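Side-chain contacts in AAR187Cp (Eremothecium gossypii, PDB 3ZIL), which probably regulates the establishment of sister-chromatid cohesion by acting on cohesin through its all-helical Wap1 domain, the part described here: residues T83-C88 with C148-Y153; W71-T76 with F89-I94. One frame throughout, in Å; residues are numbered along the deposited sequence.

In the fold
Helix 81-93 is the element common to both contacts, which lie about 10 Å apart between their centres in the half of the Wap1 domain nearer the N-terminus. Contact 1 sets its first half against helix 147-158, some 60 residues further along; contact 2 sets its C-terminal turn against the end of helix 54-72, the preceding helix. Both are buried, and both are apolar across the interface. They differ in what meets: a tyrosine ring met at its edge by a leucine and over one face by a cysteine in contact 1, an isoleucine methyl touching both a cysteine and a phenylalanine in contact 2. Polar links run between them, from Tyr-150 to Asp-92 and from Gln-87 to the carbonyl of Cys-72.

Contact 1 of 2, residues T83-C88 with C148-Y153; sequences TSLLQC and CEYALY
Tyr-150 carries the contact between 83-88 and 148-153, meeting Leu-85 at its edge and Cys-88 over a face. The two helical segments run in roughly the same direction, their axes 9.6 Å apart at closest approach and inclined by 35°, and the backbones come nearest at Cys-88 and Tyr-150. This is buried packing of two near-parallel helices, 81-93 and 147-158, inside the all-helical Wap1 domain.

Cys-88 supplies the contacts over the ring face. Its CB lies 4.2 Å from the centroid of the Tyr-150 ring, displaced toward the CG end, as an off-centre CH-pi contact; the closest approach is CB to Tyr-150 CG at 3.8 Å. The carbonyl O of Cys-88 also lies above the ring, near the rim. The sulfur makes an oblique sulfur-aromatic contact, SG being 5.5 Å from the ring centroid: its chi1 of -68° sets it opposite the carbonyl carbon, and it lies nearer Tyr-150 CB than the middle of the ring.

Purely apolar packing completes the interface. Leu-85 extends with CG opposite its own backbone N (chi1 -167°), and this brings methyl CD1 to the ring edge, 4.0 Å from Tyr-150 CD2, the two side chains crossing nearly at right angles. On the backbone side of the ring, Cys-88 SG approaches Ala-151, 4.5 Å from its CB.

Polar bonding is found at the far end of the tyrosine, where OH is hydrogen-bonded to Asp-92, one turn further along helix 81-93. Phe-144 meets the same ring edge-to-face.

The chemistry thus divides along a single side chain: the carbon part of Tyr-150 is held by van der Waals and CH-pi contacts, while the bond from its hydroxyl to Asp-92 holds the far end in place, limiting swing of the whole ring and joining the same two helices by a polar link.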
loop_
_atom_site.group_PDB
_atom_site.type_symbol
_atom_site.label_atom_id
_atom_site.label_comp_id
_atom_site.label_asym_id
_atom_site.label_seq_id
_atom_site.Cartn_x
_atom_site.Cartn_y
_atom_site.Cartn_z
ATOM N N THR A 83 18.144 8.125 18.101
ATOM C CA THR A 83 18.413 9.329 17.336
ATOM C C THR A 83 17.447 9.394 16.147
ATOM O O THR A 83 16.888 10.450 15.848
ATOM C CB THR A 83 19.873 9.332 16.908
ATOM O OG1 THR A 83 20.675 9.468 18.094
ATOM C CG2 THR A 83 20.207 10.472 15.992
ATOM N N SER A 84 17.275 8.255 15.489
ATOM C CA SER A 84 16.369 8.130 14.298
ATOM C C SER A 84 14.893 8.477 14.601
ATOM O O SER A 84 14.201 9.163 13.820
ATOM C CB SER A 84 16.543 6.691 13.808
ATOM O OG SER A 84 17.760 6.622 13.106
ATOM N N LEU A 85 14.432 8.018 15.765
ATOM C CA LEU A 85 13.159 8.411 16.303
ATOM C C LEU A 85 12.990 9.920 16.527
ATOM O O LEU A 85 11.974 10.509 16.135
ATOM C CB LEU A 85 12.872 7.678 17.590
ATOM C CG LEU A 85 11.380 7.854 17.998
ATOM C CD1 LEU A 85 10.400 7.247 16.975
ATOM C CD2 LEU A 85 11.119 7.284 19.406
ATOM N N LEU A 86 13.971 10.539 17.198
ATOM C CA LEU A 86 13.984 11.963 17.381
ATOM C C LEU A 86 13.957 12.678 16.029
ATOM O O LEU A 86 13.320 13.708 15.902
ATOM C CB LEU A 86 15.273 12.360 18.148
ATOM C CG LEU A 86 15.487 11.692 19.500
ATOM C CD1 LEU A 86 16.816 12.082 20.220
ATOM C CD2 LEU A 86 14.267 11.906 20.387
ATOM N N GLN A 87 14.705 12.157 15.036
ATOM C CA GLN A 87 14.798 12.805 13.763
ATOM C C GLN A 87 13.465 12.680 13.060
ATOM O O GLN A 87 13.117 13.613 12.346
ATOM C CB GLN A 87 15.897 12.199 12.846
ATOM C CG GLN A 87 17.296 12.556 13.375
ATOM C CD GLN A 87 18.388 11.772 12.695
ATOM O OE1 GLN A 87 18.386 10.543 12.716
ATOM N NE2 GLN A 87 19.401 12.485 12.187
ATOM N N CYS A 88 12.786 11.543 13.195
ATOM C CA CYS A 88 11.418 11.434 12.575
ATOM C C CYS A 88 10.423 12.487 13.218
ATOM O O CYS A 88 9.652 13.087 12.504
ATOM C CB CYS A 88 10.837 10.058 12.787
ATOM S SG CYS A 88 11.631 8.690 11.933
ATOM N N CYS A 148 9.757 2.197 13.148
ATOM C CA CYS A 148 9.064 1.481 12.048
ATOM C C CYS A 148 7.833 2.279 11.663
ATOM O O CYS A 148 7.671 2.746 10.526
ATOM C CB CYS A 148 8.697 0.024 12.469
ATOM S SG CYS A 148 7.516 -0.774 11.285
ATOM N N GLU A 149 6.978 2.542 12.636
ATOM C CA GLU A 149 5.743 3.301 12.380
ATOM C C GLU A 149 6.013 4.779 12.079
ATOM O O GLU A 149 5.338 5.346 11.257
ATOM C CB GLU A 149 4.779 3.243 13.614
ATOM C CG GLU A 149 4.400 1.809 13.975
ATOM C CD GLU A 149 3.442 1.820 15.089
ATOM O OE1 GLU A 149 2.289 2.112 14.867
ATOM O OE2 GLU A 149 3.883 1.677 16.204
ATOM N N TYR A 150 6.940 5.451 12.810
ATOM C CA TYR A 150 7.170 6.838 12.496
ATOM C C TYR A 150 7.750 7.015 11.036
ATOM O O TYR A 150 7.441 7.952 10.374
ATOM C CB TYR A 150 8.033 7.538 13.581
ATOM C CG TYR A 150 7.462 8.915 13.956
ATOM C CD1 TYR A 150 6.841 9.721 12.981
ATOM C CD2 TYR A 150 7.502 9.396 15.287
ATOM C CE1 TYR A 150 6.278 10.959 13.297
ATOM C CE2 TYR A 150 6.952 10.643 15.602
ATOM C CZ TYR A 150 6.332 11.413 14.602
ATOM O OH TYR A 150 5.776 12.616 14.881
ATOM N N ALA A 151 8.630 6.128 10.597
ATOM C CA ALA A 151 9.308 6.255 9.333
ATOM C C ALA A 151 8.333 5.959 8.222
ATOM O O ALA A 151 8.283 6.731 7.232
ATOM C CB ALA A 151 10.456 5.273 9.282
ATOM N N LEU A 152 7.478 4.935 8.390
ATOM C CA LEU A 152 6.317 4.737 7.413
ATOM C C LEU A 152 5.461 6.043 7.265
ATOM O O LEU A 152 5.140 6.497 6.155
ATOM C CB LEU A 152 5.382 3.615 7.915
ATOM C CG LEU A 152 5.953 2.172 7.768
ATOM C CD1 LEU A 152 5.111 1.222 8.605
ATOM C CD2 LEU A 152 5.971 1.671 6.279
ATOM N N TYR A 153 5.116 6.609 8.432
ATOM C CA TYR A 153 4.337 7.850 8.481
ATOM C C TYR A 153 5.034 9.026 7.780
ATOM O O TYR A 153 4.438 9.686 6.992
ATOM C CB TYR A 153 4.021 8.244 9.930
ATOM C CG TYR A 153 3.142 9.461 10.021
ATOM C CD1 TYR A 153 1.747 9.355 9.818
ATOM C CD2 TYR A 153 3.694 10.713 10.269
ATOM C CE1 TYR A 153 0.932 10.455 9.906
ATOM C CE2 TYR A 153 2.892 11.817 10.322
ATOM C CZ TYR A 153 1.524 11.678 10.154
ATOM O OH TYR A 153 0.766 12.831 10.201
#

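Contact 2 of 2, residues W71-T76 with F89-I94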
loop_
_atom_site.group_PDB
_atom_site.type_symbol
_atom_site.label_atom_id
_atom_site.label_comp_id
_atom_site.label_asym_id
_atom_site.label_seq_id
_atom_site.Cartn_x
_atom_site.Cartn_y
_atom_site.Cartn_z
ATOM N N TRP A 71 21.377 20.753 11.033
ATOM C CA TRP A 71 21.912 20.210 12.276
ATOM C C TRP A 71 21.277 18.876 12.610
ATOM O O TRP A 71 22.019 17.888 12.807
ATOM C CB TRP A 71 21.808 21.215 13.466
ATOM C CG TRP A 71 22.460 20.655 14.705
ATOM C CD1 TRP A 71 23.790 20.748 15.064
ATOM C CD2 TRP A 71 21.842 19.810 15.731
ATOM N NE1 TRP A 71 24.029 20.098 16.272
ATOM C CE2 TRP A 71 22.891 19.531 16.725
ATOM C CE3 TRP A 71 20.523 19.359 15.978
ATOM C CZ2 TRP A 71 22.651 18.753 17.849
ATOM C CZ3 TRP A 71 20.295 18.583 17.112
ATOM C CH2 TRP A 71 21.334 18.279 18.031
ATOM N N CYS A 72 19.932 18.775 12.606
ATOM C CA CYS A 72 19.297 17.502 12.946
ATOM C C CYS A 72 19.694 16.399 11.951
ATOM O O CYS A 72 19.854 15.254 12.338
ATOM C CB CYS A 72 17.748 17.570 13.021
ATOM S SG CYS A 72 17.167 18.714 14.340
ATOM N N PHE A 73 19.839 16.721 10.677
ATOM C CA PHE A 73 19.936 15.626 9.660
ATOM C C PHE A 73 21.308 15.536 9.102
ATOM O O PHE A 73 21.506 14.938 8.079
ATOM C CB PHE A 73 18.873 15.739 8.561
ATOM C CG PHE A 73 17.480 15.618 9.104
ATOM C CD1 PHE A 73 16.992 14.386 9.487
ATOM C CD2 PHE A 73 16.683 16.758 9.331
ATOM C CE1 PHE A 73 15.686 14.270 10.020
ATOM C CE2 PHE A 73 15.404 16.653 9.861
ATOM C CZ PHE A 73 14.916 15.396 10.240
ATOM N N GLN A 74 22.274 16.109 9.812
ATOM C CA GLN A 74 23.691 16.098 9.314
ATOM C C GLN A 74 24.216 14.636 9.182
ATOM O O GLN A 74 24.926 14.287 8.235
ATOM C CB GLN A 74 24.620 16.941 10.235
ATOM C CG GLN A 74 25.940 17.251 9.540
ATOM C CD GLN A 74 26.975 17.919 10.445
ATOM O OE1 GLN A 74 26.730 18.147 11.638
ATOM N NE2 GLN A 74 28.132 18.273 9.863
ATOM N N GLY A 75 23.884 13.822 10.162
ATOM C CA GLY A 75 24.169 12.397 10.127
ATOM C C GLY A 75 22.853 11.654 10.338
ATOM O O GLY A 75 22.003 12.046 11.193
ATOM N N THR A 76 22.650 10.609 9.553
ATOM C CA THR A 76 21.467 9.743 9.726
ATOM C C THR A 76 22.062 8.335 9.699
ATOM O O THR A 76 23.019 8.062 8.971
ATOM C CB THR A 76 20.471 9.918 8.589
ATOM O OG1 THR A 76 21.184 9.809 7.372
ATOM C CG2 THR A 76 19.834 11.316 8.548
ATOM N N PHE A 89 10.437 12.672 14.544
ATOM C CA PHE A 89 9.670 13.755 15.194
ATOM C C PHE A 89 9.967 15.183 14.618
ATOM O O PHE A 89 9.045 15.887 14.235
ATOM C CB PHE A 89 9.811 13.698 16.741
ATOM C CG PHE A 89 9.270 14.907 17.424
ATOM C CD1 PHE A 89 7.883 15.096 17.559
ATOM C CD2 PHE A 89 10.128 15.917 17.846
ATOM C CE1 PHE A 89 7.376 16.232 18.170
ATOM C CE2 PHE A 89 9.613 17.074 18.431
ATOM C CZ PHE A 89 8.235 17.230 18.592
ATOM N N ILE A 90 11.253 15.559 14.474
ATOM C CA ILE A 90 11.651 16.788 13.870
ATOM C C ILE A 90 11.037 16.949 12.464
ATOM O O ILE A 90 10.452 18.024 12.141
ATOM C CB ILE A 90 13.200 16.903 13.826
ATOM C CG1 ILE A 90 13.721 16.982 15.250
ATOM C CG2 ILE A 90 13.645 18.046 12.889
ATOM C CD1 ILE A 90 13.117 18.147 16.012
ATOM N N ALA A 91 11.200 15.944 11.610
ATOM C CA ALA A 91 10.649 16.040 10.250
ATOM C C ALA A 91 9.148 16.287 10.310
ATOM O O ALA A 91 8.607 17.094 9.552
ATOM C CB ALA A 91 10.898 14.771 9.455
ATOM N N ASP A 92 8.475 15.546 11.175
ATOM C CA ASP A 92 7.040 15.746 11.384
ATOM C C ASP A 92 6.644 17.077 12.090
ATOM O O ASP A 92 5.607 17.603 11.790
ATOM C CB ASP A 92 6.485 14.555 12.123
ATOM C CG ASP A 92 4.953 14.500 12.164
ATOM O OD1 ASP A 92 4.306 14.908 11.162
ATOM O OD2 ASP A 92 4.427 13.966 13.225
ATOM N N LYS A 93 7.464 17.614 12.987
ATOM C CA LYS A 93 7.068 18.755 13.815
ATOM C C LYS A 93 7.346 20.035 13.042
ATOM O O LYS A 93 6.574 20.971 13.162
ATOM C CB LYS A 93 7.892 18.778 15.118
ATOM C CG LYS A 93 7.356 19.735 16.170
ATOM C CD LYS A 93 5.880 19.510 16.500
ATOM C CE LYS A 93 5.330 20.794 17.098
ATOM N NZ LYS A 93 4.331 20.411 18.115
ATOM N N ILE A 94 8.399 20.063 12.205
ATOM C CA ILE A 94 8.754 21.292 11.455
ATOM C C ILE A 94 9.202 20.857 10.111
ATOM O O ILE A 94 10.420 20.932 9.772
ATOM C CB ILE A 94 9.902 22.104 12.127
ATOM C CG1 ILE A 94 11.093 21.153 12.461
ATOM C CG2 ILE A 94 9.350 22.877 13.364
ATOM C CD1 ILE A 94 12.421 21.879 12.822
#
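Cys-72 and Ile-90 mark the nearest approach of the two backbones, with 7.7 Å between their CA atoms. Segment 71-76 finishes helix 54-72, leaves helical geometry at Phe-73 and passes into the connection to helix 81-93; segment 89-94 forms the C-terminal turn of that second helix, which Ile-94 leaves.

Ile-90 is the side chain both partners share. Its CG2 methyl touches Cys-72 SG at 3.9 Å and Phe-73 CE2 at 3.8 Å, while CG1 lies alongside the same sulfur. The methyl is delivered there because CG2 stands opposite the backbone N of Ile-90, with CG1 opposite the carbonyl carbon (chi1 -65°). Phe-73 and Ile-90 point past each other in opposite directions, and the outer end of the ring continues to Ala-91, whose CB is 4.1 Å from Phe-73 CZ and whose backbone N lies at the ring edge. One face of the ring rests on CB of its own neighbour, Cys-72.

Met-105 and Leu-106 also pack on Phe-73, and Ile-90 reaches Cys-47 and Met-50 of helix 36-52. Arg-39 and Gln-87 are hydrogen-bonded to the carbonyls of Cys-72 and Gly-75, and so probably help to hold the turn. The contact joins consecutive helices 54-72 and 81-93 across their connecting turn in the all-helical Wap1 domain, a family probably related to TPR-like helical proteins.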